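Local coordinates for protein flavin-dependent thymidylate synthase (Thermus thermophilus, PDB 6J61) that probably catalyses the reductive methylation of dUMP to dTMP, with methylenetetrahydrofolate as methyl donor and NADPH and FAD as the reducing system, at residues 48-51 with 52-56; 171-174 with 175-178; 193-196 with 197-200. All coordinates share one frame; numbering follows the deposited sequence.

Overall arrangement
All three contacts are local. Contact 2, where strand 165-173 passes into helix 174-184, is buried, its centre about 8 Å from the centre of the chain; contact 3, on helix 191-207, is equally central but carries an exposed polar edge; contact 1, at the end of helix 42-54, is partly buried, its centre about 19 Å from that of the chain. Contacts 1 and 2 reach FAD, one chiefly through backbone carbonyls beside a flavin methyl, the other through side chains at the adenosine half. Phe178 of contact 2 meets Met53 of contact 1, and Leu177 meets Ile200 of contact 3. Ring stack and salt bridge serve contact 1, capping and ligand bonds contact 2, a glutamine-arginine pair contact 3.

Contact 1 (48-51 with 52-56); sequences LIDY and LMRHR. With FAD (flavin-adenine dinucleotide), chain E.
Tyr51 and His55, one helical turn apart, lay their rings face to face, centroids 4.0 Å apart and planes within 12° of parallel. Tyr51 CG stands anti to its own backbone nitrogen (chi1 176°), which carries the phenol along the helix side where the imidazole can lie over it. CE2 of Tyr51 meets NE2 of His55 at 3.5 Å, and that nitrogen is also hydrogen-bonded to Glu258. Arg54 comes at the same tyrosine differently: its guanidinium plane is perpendicular to the ring, with NH2 3.6 Å from Tyr51 CD2. A bend at chi3 brings Arg54 NE to 3.0 Å from Asp50 OD2, an i to i+4 salt bridge; Glu258 takes NH1, and Asp50 OD1 bonds His218. These pairs border the C-terminus of helix 42-54, which closes in a Schellman motif with Arg56, at positive phi, as its C-prime residue: His57 N pairs with Leu52 O, and Arg56 N weakly with Met53 O. On the side facing helix 24-32, branched apolar residues suit the packing: Leu48 CD2 rests 3.8 Å from Leu52 CG. Where the chain leaves the helix, His55 O lies 3.2 Å from the flavin methyl C8M of FAD.

Contact 2 (171-174 with 175-178); sequences KQDL and HNLF. With FAD (flavin-adenine dinucleotide), chain E.
Asp173 and Asn176 are joined by two hydrogen bonds. The backbone N of Asn176 reaches Asp173 OD1 at 2.8 Å, approaching from above the carboxylate plane, while its side-chain ND2 gives a nearly straight bond (162°) to OD2, using the syn lone pair and keeping the acceptor close to the amide plane. Asp173 can do this because its CG sits between the backbone nitrogen and carbonyl carbon (chi1 64°), folding the carboxylate back over the first turn. Aspartate suits the place: one short side chain serves both a main-chain and a side-chain donor. Replacing this residue by an alanine removes both acceptors, which would probably leave Asn176 N without its cap and the Asn176 amide freer to turn away from the cofactor.

Held in this way, the amide serves FAD: ND2 donates to adenine N3A at 3.0 Å, and OD1 lies against the ribose hydroxyl O2B, at a separation too short to be taken at face value. His175 meets the adjoining hydroxyl edge-on, its NE2 2.8 Å from O3B in the plane of the ring.

The backbone begins its helical pattern with Leu177 N to Asp173 O and Phe178 N to Leu174 O. A water adds a bridge, weakly bonded to Gln172 NE2 and donating to Asn176 O; the glutamine amide is further tied to Trp170 and Thr85.

Apolar packing fills the other flank. Leu174 CD1 lies over the Phe178 face, 3.5 Å from the centroid, a CH-pi contact, and Phe215 stacks on that ring.

Asp173 is the N-cap of helix 174-184 at its junction with strand 165-173, and the first turn binds the adenosine half of FAD; Thr85, Arg84 and His179 of a third subunit and Glu90 of a second also bond the cofactor, so that three subunits form the ThyX site.

Contact 3 (193-196 with 197-200); sequences IRQY and ARAI
Gln195 and Arg198 run side by side and point the same way from helix 191-207. In the glutamine, CG lies anti to the carbonyl carbon (chi1 -54°), and a bend at chi2 turns the amide along the helix surface. Arg198 leaves its backbone in the same sense, then bends at chi2 and chi3, which brings the guanidinium alongside that amide. OE1 of Gln195 thereby accepts from Arg198 NE at 3.1 Å, a bond bent to 139°, and from NH2 at 3.4 Å, which is weak. The amide and guanidinium planes are 63° apart, and NE approaches the carbonyl from outside its plane, so the grip is loose rather than a flat two-point pairing. The other end of the amide is used too, since Gln195 NE2 bonds the backbone O of Trp191 one turn earlier.

Arg194, a turn before Arg198, brings its NH2 to 4.2 Å from Arg198 NH2. Its chain, bent at chi3, places NH1 on the carbonyl of Ala189.

Residues facing inward are chosen by space and shape. Tyr196 extends its ring over strand 65-73 and helix 74-80, with its hydroxyl bonded to Lys71 O. Ala197, whose methyl lies 3.3 Å from Arg194 O, is small enough to let the side chain of Arg184, the residue predicted to activate dUMP, pack against it; Ala199 likewise lets strand 6-9 come close. Ile200 CG1 hugs Tyr196 O at 3.4 Å and packs on Phe68, Trp80 and Phe180. Main-chain bonds such as Ile200 N to Tyr196 O, 3.1 Å, keep the helix regular.

The chemistry is thus two-sided: two nearby positive groups, whose mutual repulsion the neutral glutamine oxygen and the Ala189 carbonyl probably ease, along one edge, and a largely apolar face set against the sheet and helices 74-80 and 174-184.

Contact 1 (48-51 with 52-56)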
# COMPACT_ATOMS: atom_id res chain seq x y z
N LEU A 48 23.39 -10.14 -12.33
CA LEU A 48 22.37 -9.11 -12.45
C LEU A 48 21.52 -9.12 -11.18
O LEU A 48 21.23 -8.07 -10.60
CB LEU A 48 21.44 -9.38 -13.64
CG LEU A 48 20.83 -8.19 -14.41
CD1 LEU A 48 19.54 -8.63 -15.10
CD2 LEU A 48 20.56 -7.02 -13.48
N ILE A 49 21.12 -10.30 -10.74
CA ILE A 49 20.31 -10.36 -9.55
C ILE A 49 21.07 -9.81 -8.35
O ILE A 49 20.49 -9.12 -7.51
CB ILE A 49 19.84 -11.80 -9.28
CG1 ILE A 49 18.78 -12.18 -10.33
CG2 ILE A 49 19.29 -11.91 -7.87
CD1 ILE A 49 18.27 -13.61 -10.23
N ASP A 50 22.36 -10.09 -8.28
CA ASP A 50 23.17 -9.59 -7.18
C ASP A 50 23.18 -8.08 -7.22
O ASP A 50 23.05 -7.41 -6.19
CB ASP A 50 24.60 -10.08 -7.28
CG ASP A 50 25.42 -9.69 -6.08
OD1 ASP A 50 25.29 -10.37 -5.04
OD2 ASP A 50 26.16 -8.68 -6.17
N TYR A 51 23.34 -7.54 -8.42
CA TYR A 51 23.38 -6.11 -8.63
C TYR A 51 22.09 -5.40 -8.17
O TYR A 51 22.14 -4.37 -7.49
CB TYR A 51 23.67 -5.83 -10.11
CG TYR A 51 23.64 -4.37 -10.51
CD1 TYR A 51 22.44 -3.70 -10.67
CD2 TYR A 51 24.83 -3.66 -10.67
CE1 TYR A 51 22.41 -2.35 -10.98
CE2 TYR A 51 24.81 -2.30 -10.98
CZ TYR A 51 23.60 -1.66 -11.13
OH TYR A 51 23.55 -0.32 -11.42
N LEU A 52 20.94 -5.96 -8.56
CA LEU A 52 19.65 -5.38 -8.21
C LEU A 52 19.43 -5.30 -6.70
O LEU A 52 18.88 -4.33 -6.19
CB LEU A 52 18.52 -6.18 -8.86
CG LEU A 52 18.46 -6.21 -10.40
CD1 LEU A 52 17.38 -7.17 -10.86
CD2 LEU A 52 18.21 -4.82 -10.93
N MET A 53 19.86 -6.34 -6.00
CA MET A 53 19.74 -6.41 -4.55
C MET A 53 20.60 -5.30 -3.93
O MET A 53 20.13 -4.55 -3.08
CB MET A 53 20.20 -7.80 -4.09
CG MET A 53 20.28 -8.03 -2.60
SD MET A 53 18.70 -8.17 -1.82
CE MET A 53 18.15 -9.71 -2.46
N ARG A 54 21.86 -5.21 -4.36
CA ARG A 54 22.82 -4.21 -3.89
C ARG A 54 22.37 -2.77 -4.03
O ARG A 54 22.51 -1.97 -3.11
CB ARG A 54 24.14 -4.32 -4.66
CG ARG A 54 25.08 -5.42 -4.24
CD ARG A 54 26.40 -5.28 -4.99
NE ARG A 54 26.30 -5.66 -6.39
CZ ARG A 54 27.12 -5.24 -7.34
NH1 ARG A 54 28.11 -4.40 -7.06
NH2 ARG A 54 26.97 -5.65 -8.59
N HIS A 55 21.85 -2.44 -5.22
CA HIS A 55 21.42 -1.09 -5.52
C HIS A 55 19.98 -0.72 -5.16
O HIS A 55 19.51 0.36 -5.53
CB HIS A 55 21.67 -0.80 -6.99
CG HIS A 55 23.11 -0.78 -7.36
ND1 HIS A 55 23.75 0.34 -7.83
CD2 HIS A 55 24.06 -1.75 -7.29
CE1 HIS A 55 25.03 0.07 -8.02
NE2 HIS A 55 25.25 -1.19 -7.70
N ARG A 56 19.30 -1.60 -4.44
CA ARG A 56 17.93 -1.32 -4.04
C ARG A 56 16.95 -1.19 -5.21
O ARG A 56 15.92 -0.52 -5.09
CB ARG A 56 17.88 -0.04 -3.20
CG ARG A 56 18.60 -0.14 -1.87
CD ARG A 56 17.83 -1.03 -0.91
NE ARG A 56 17.66 -2.39 -1.41
CZ ARG A 56 16.84 -3.28 -0.87
NH1 ARG A 56 16.11 -2.95 0.19
NH2 ARG A 56 16.75 -4.51 -1.38
PA FAD E . 7.55 2.96 -2.41
O1A FAD E . 6.91 2.94 -3.75
O2A FAD E . 7.10 4.31 -1.63
O5B FAD E . 7.07 1.67 -1.60
C5B FAD E . 7.82 1.58 -0.39
C4B FAD E . 7.66 0.16 0.15
O4B FAD E . 6.26 -0.11 0.42
C3B FAD E . 8.13 -0.86 -0.87
O3B FAD E . 9.51 -1.18 -0.74
C2B FAD E . 7.22 -2.05 -0.60
O2B FAD E . 7.78 -2.86 0.44
C1B FAD E . 5.88 -1.39 -0.19
N9A FAD E . 4.95 -1.16 -1.34
C8A FAD E . 4.48 0.05 -1.79
N7A FAD E . 3.68 -0.11 -2.80
C5A FAD E . 3.57 -1.42 -3.08
C6A FAD E . 2.86 -2.18 -4.04
N6A FAD E . 2.06 -1.55 -4.98
N1A FAD E . 2.99 -3.54 -4.04
C2A FAD E . 3.77 -4.17 -3.14
N3A FAD E . 4.45 -3.48 -2.21
C4A FAD E . 4.39 -2.13 -2.15
N1 FAD E . 12.30 1.55 -11.67
C2 FAD E . 11.95 1.21 -12.92
O2 FAD E . 10.76 1.19 -13.21
N3 FAD E . 12.87 0.89 -13.87
C4 FAD E . 14.22 0.89 -13.62
O4 FAD E . 15.03 0.60 -14.49
C4X FAD E . 14.66 1.25 -12.24
N5 FAD E . 15.94 1.27 -11.87
C5X FAD E . 16.32 1.60 -10.60
C6 FAD E . 17.71 1.62 -10.25
C7 FAD E . 18.11 1.95 -8.96
C7M FAD E . 19.59 1.95 -8.63
C8 FAD E . 17.14 2.30 -7.96
C8M FAD E . 17.56 2.66 -6.55
C9 FAD E . 15.76 2.30 -8.28
C9A FAD E . 15.32 1.95 -9.60
N10 FAD E . 13.94 1.94 -9.96
C10 FAD E . 13.58 1.59 -11.26
C1' FAD E . 12.87 2.28 -9.00
C2' FAD E . 12.47 1.12 -8.08
O2' FAD E . 12.25 -0.07 -8.85
C3' FAD E . 11.19 1.51 -7.29
O3' FAD E . 10.06 1.65 -8.17
C4' FAD E . 11.39 2.84 -6.51
O4' FAD E . 12.74 2.93 -6.01
C5' FAD E . 10.43 2.89 -5.33
O5' FAD E . 10.98 2.11 -4.27
P FAD E . 9.81 1.65 -3.30
O1P FAD E . 8.78 0.91 -4.07
O2P FAD E . 10.45 0.70 -2.18
O3P FAD E . 9.19 2.99 -2.56

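Contact 2 (171-174 with 175-178)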
# COMPACT_ATOMS: atom_id res chain seq x y z
N LYS A 171 -0.33 -14.30 0.94
CA LYS A 171 0.16 -14.03 -0.41
C LYS A 171 1.07 -12.80 -0.39
O LYS A 171 0.64 -11.70 -0.03
CB LYS A 171 -1.01 -13.77 -1.36
CG LYS A 171 -0.61 -13.78 -2.83
CD LYS A 171 -0.24 -12.40 -3.37
CE LYS A 171 -1.46 -11.58 -3.68
NZ LYS A 171 -1.13 -10.17 -4.01
N GLN A 172 2.33 -12.97 -0.79
CA GLN A 172 3.26 -11.86 -0.77
C GLN A 172 4.38 -11.97 -1.80
O GLN A 172 4.87 -13.05 -2.08
CB GLN A 172 3.86 -11.75 0.64
CG GLN A 172 4.65 -10.49 0.91
CD GLN A 172 4.88 -10.30 2.39
OE1 GLN A 172 5.20 -11.26 3.10
NE2 GLN A 172 4.71 -9.07 2.87
N ASP A 173 4.77 -10.82 -2.34
CA ASP A 173 5.83 -10.76 -3.34
C ASP A 173 7.20 -10.94 -2.70
O ASP A 173 7.39 -10.63 -1.52
CB ASP A 173 5.76 -9.44 -4.11
CG ASP A 173 6.01 -8.23 -3.23
OD1 ASP A 173 7.19 -7.97 -2.88
OD2 ASP A 173 5.03 -7.52 -2.89
N LEU A 174 8.15 -11.45 -3.47
CA LEU A 174 9.51 -11.72 -2.98
C LEU A 174 10.19 -10.55 -2.26
O LEU A 174 10.84 -10.73 -1.22
CB LEU A 174 10.38 -12.23 -4.13
CG LEU A 174 11.80 -12.68 -3.74
CD1 LEU A 174 11.76 -13.61 -2.53
CD2 LEU A 174 12.45 -13.36 -4.94
N HIS A 175 10.05 -9.35 -2.82
CA HIS A 175 10.64 -8.16 -2.23
C HIS A 175 10.14 -7.94 -0.79
O HIS A 175 10.93 -7.74 0.13
CB HIS A 175 10.29 -6.95 -3.09
CG HIS A 175 10.55 -5.64 -2.44
ND1 HIS A 175 11.70 -5.38 -1.72
CD2 HIS A 175 9.84 -4.49 -2.43
CE1 HIS A 175 11.68 -4.13 -1.29
NE2 HIS A 175 10.56 -3.57 -1.71
N ASN A 176 8.83 -8.00 -0.61
CA ASN A 176 8.23 -7.81 0.70
C ASN A 176 8.37 -9.03 1.59
O ASN A 176 8.29 -8.94 2.82
CB ASN A 176 6.77 -7.40 0.55
CG ASN A 176 6.63 -5.96 0.12
OD1 ASN A 176 6.96 -5.05 0.86
ND2 ASN A 176 6.16 -5.74 -1.11
N LEU A 177 8.58 -10.19 0.99
CA LEU A 177 8.74 -11.40 1.77
C LEU A 177 10.14 -11.34 2.37
O LEU A 177 10.35 -11.75 3.50
CB LEU A 177 8.55 -12.64 0.89
CG LEU A 177 8.63 -14.02 1.53
CD1 LEU A 177 7.71 -14.10 2.74
CD2 LEU A 177 8.26 -15.08 0.50
N PHE A 178 11.10 -10.81 1.62
CA PHE A 178 12.47 -10.69 2.13
C PHE A 178 12.47 -9.73 3.31
O PHE A 178 13.17 -9.93 4.31
CB PHE A 178 13.43 -10.15 1.05
CG PHE A 178 13.95 -11.20 0.11
CD1 PHE A 178 14.30 -12.45 0.57
CD2 PHE A 178 14.13 -10.91 -1.24
CE1 PHE A 178 14.83 -13.41 -0.30
CE2 PHE A 178 14.66 -11.86 -2.11
CZ PHE A 178 15.01 -13.11 -1.64
PA FAD E . 7.55 2.96 -2.41
O1A FAD E . 6.91 2.94 -3.75
O2A FAD E . 7.10 4.31 -1.63
O5B FAD E . 7.07 1.67 -1.60
C5B FAD E . 7.82 1.58 -0.39
C4B FAD E . 7.66 0.16 0.15
O4B FAD E . 6.26 -0.11 0.42
C3B FAD E . 8.13 -0.86 -0.87
O3B FAD E . 9.51 -1.18 -0.74
C2B FAD E . 7.22 -2.05 -0.60
O2B FAD E . 7.78 -2.86 0.44
C1B FAD E . 5.88 -1.39 -0.19
N9A FAD E . 4.95 -1.16 -1.34
C8A FAD E . 4.48 0.05 -1.79
N7A FAD E . 3.68 -0.11 -2.80
C5A FAD E . 3.57 -1.42 -3.08
C6A FAD E . 2.86 -2.18 -4.04
N6A FAD E . 2.06 -1.55 -4.98
N1A FAD E . 2.99 -3.54 -4.04
C2A FAD E . 3.77 -4.17 -3.14
N3A FAD E . 4.45 -3.48 -2.21
C4A FAD E . 4.39 -2.13 -2.15
N1 FAD E . 12.30 1.55 -11.67
C2 FAD E . 11.95 1.21 -12.92
O2 FAD E . 10.76 1.19 -13.21
N3 FAD E . 12.87 0.89 -13.87
C4 FAD E . 14.22 0.89 -13.62
O4 FAD E . 15.03 0.60 -14.49
C4X FAD E . 14.66 1.25 -12.24
N5 FAD E . 15.94 1.27 -11.87
C5X FAD E . 16.32 1.60 -10.60
C6 FAD E . 17.71 1.62 -10.25
C7 FAD E . 18.11 1.95 -8.96
C7M FAD E . 19.59 1.95 -8.63
C8 FAD E . 17.14 2.30 -7.96
C8M FAD E . 17.56 2.66 -6.55
C9 FAD E . 15.76 2.30 -8.28
C9A FAD E . 15.32 1.95 -9.60
N10 FAD E . 13.94 1.94 -9.96
C10 FAD E . 13.58 1.59 -11.26
C1' FAD E . 12.87 2.28 -9.00
C2' FAD E . 12.47 1.12 -8.08
O2' FAD E . 12.25 -0.07 -8.85
C3' FAD E . 11.19 1.51 -7.29
O3' FAD E . 10.06 1.65 -8.17
C4' FAD E . 11.39 2.84 -6.51
O4' FAD E . 12.74 2.93 -6.01
C5' FAD E . 10.43 2.89 -5.33
O5' FAD E . 10.98 2.11 -4.27
P FAD E . 9.81 1.65 -3.30
O1P FAD E . 8.78 0.91 -4.07
O2P FAD E . 10.45 0.70 -2.18
O3P FAD E . 9.19 2.99 -2.56
O HOH W 1 6.54 -7.07 4.78

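Contact 3 (193-196 with 197-200)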
# COMPACT_ATOMS: atom_id res chain seq x y z
N ILE A 193 7.34 -16.66 16.18
CA ILE A 193 7.28 -16.22 14.81
C ILE A 193 8.62 -16.40 14.10
O ILE A 193 8.66 -16.60 12.88
CB ILE A 193 6.75 -14.77 14.71
CG1 ILE A 193 6.38 -14.47 13.25
CG2 ILE A 193 7.77 -13.78 15.24
CD1 ILE A 193 5.46 -13.29 13.07
N ARG A 194 9.72 -16.36 14.84
CA ARG A 194 11.02 -16.57 14.20
C ARG A 194 11.02 -17.93 13.52
O ARG A 194 11.44 -18.07 12.38
CB ARG A 194 12.17 -16.52 15.20
CG ARG A 194 12.37 -15.18 15.87
CD ARG A 194 13.85 -14.81 15.90
NE ARG A 194 14.65 -15.79 16.62
CZ ARG A 194 14.61 -15.95 17.93
NH1 ARG A 194 13.80 -15.20 18.66
NH2 ARG A 194 15.38 -16.85 18.52
N GLN A 195 10.52 -18.94 14.24
CA GLN A 195 10.46 -20.30 13.73
C GLN A 195 9.65 -20.36 12.45
O GLN A 195 10.00 -21.07 11.52
CB GLN A 195 9.88 -21.26 14.78
CG GLN A 195 10.58 -21.22 16.14
CD GLN A 195 12.09 -20.98 16.03
OE1 GLN A 195 12.80 -21.75 15.37
NE2 GLN A 195 12.58 -19.91 16.65
N TYR A 196 8.56 -19.60 12.40
CA TYR A 196 7.74 -19.59 11.19
C TYR A 196 8.52 -18.94 10.05
O TYR A 196 8.43 -19.36 8.91
CB TYR A 196 6.42 -18.83 11.43
CG TYR A 196 5.35 -19.69 12.04
CD1 TYR A 196 4.54 -20.51 11.23
CD2 TYR A 196 5.15 -19.71 13.42
CE1 TYR A 196 3.57 -21.34 11.80
CE2 TYR A 196 4.18 -20.53 13.99
CZ TYR A 196 3.39 -21.34 13.18
OH TYR A 196 2.47 -22.18 13.74
N ALA A 197 9.28 -17.91 10.37
CA ALA A 197 10.08 -17.23 9.36
C ALA A 197 11.18 -18.18 8.84
O ALA A 197 11.54 -18.15 7.66
CB ALA A 197 10.69 -15.94 9.94
N ARG A 198 11.69 -19.04 9.72
CA ARG A 198 12.73 -20.00 9.33
C ARG A 198 12.14 -20.97 8.30
O ARG A 198 12.74 -21.26 7.26
CB ARG A 198 13.25 -20.78 10.54
CG ARG A 198 14.07 -19.96 11.53
CD ARG A 198 15.16 -20.84 12.16
NE ARG A 198 15.15 -20.82 13.63
CZ ARG A 198 15.79 -19.94 14.40
NH1 ARG A 198 16.51 -18.96 13.84
NH2 ARG A 198 15.70 -20.02 15.72
N ALA A 199 10.94 -21.46 8.60
CA ALA A 199 10.26 -22.38 7.70
C ALA A 199 10.15 -21.74 6.32
O ALA A 199 10.51 -22.33 5.30
CB ALA A 199 8.89 -22.69 8.25
N ILE A 200 9.63 -20.52 6.29
CA ILE A 200 9.45 -19.82 5.03
C ILE A 200 10.78 -19.61 4.32
O ILE A 200 10.88 -19.84 3.11
CB ILE A 200 8.76 -18.46 5.27
CG1 ILE A 200 7.33 -18.72 5.74
CG2 ILE A 200 8.78 -17.61 4.00
CD1 ILE A 200 6.53 -17.48 5.95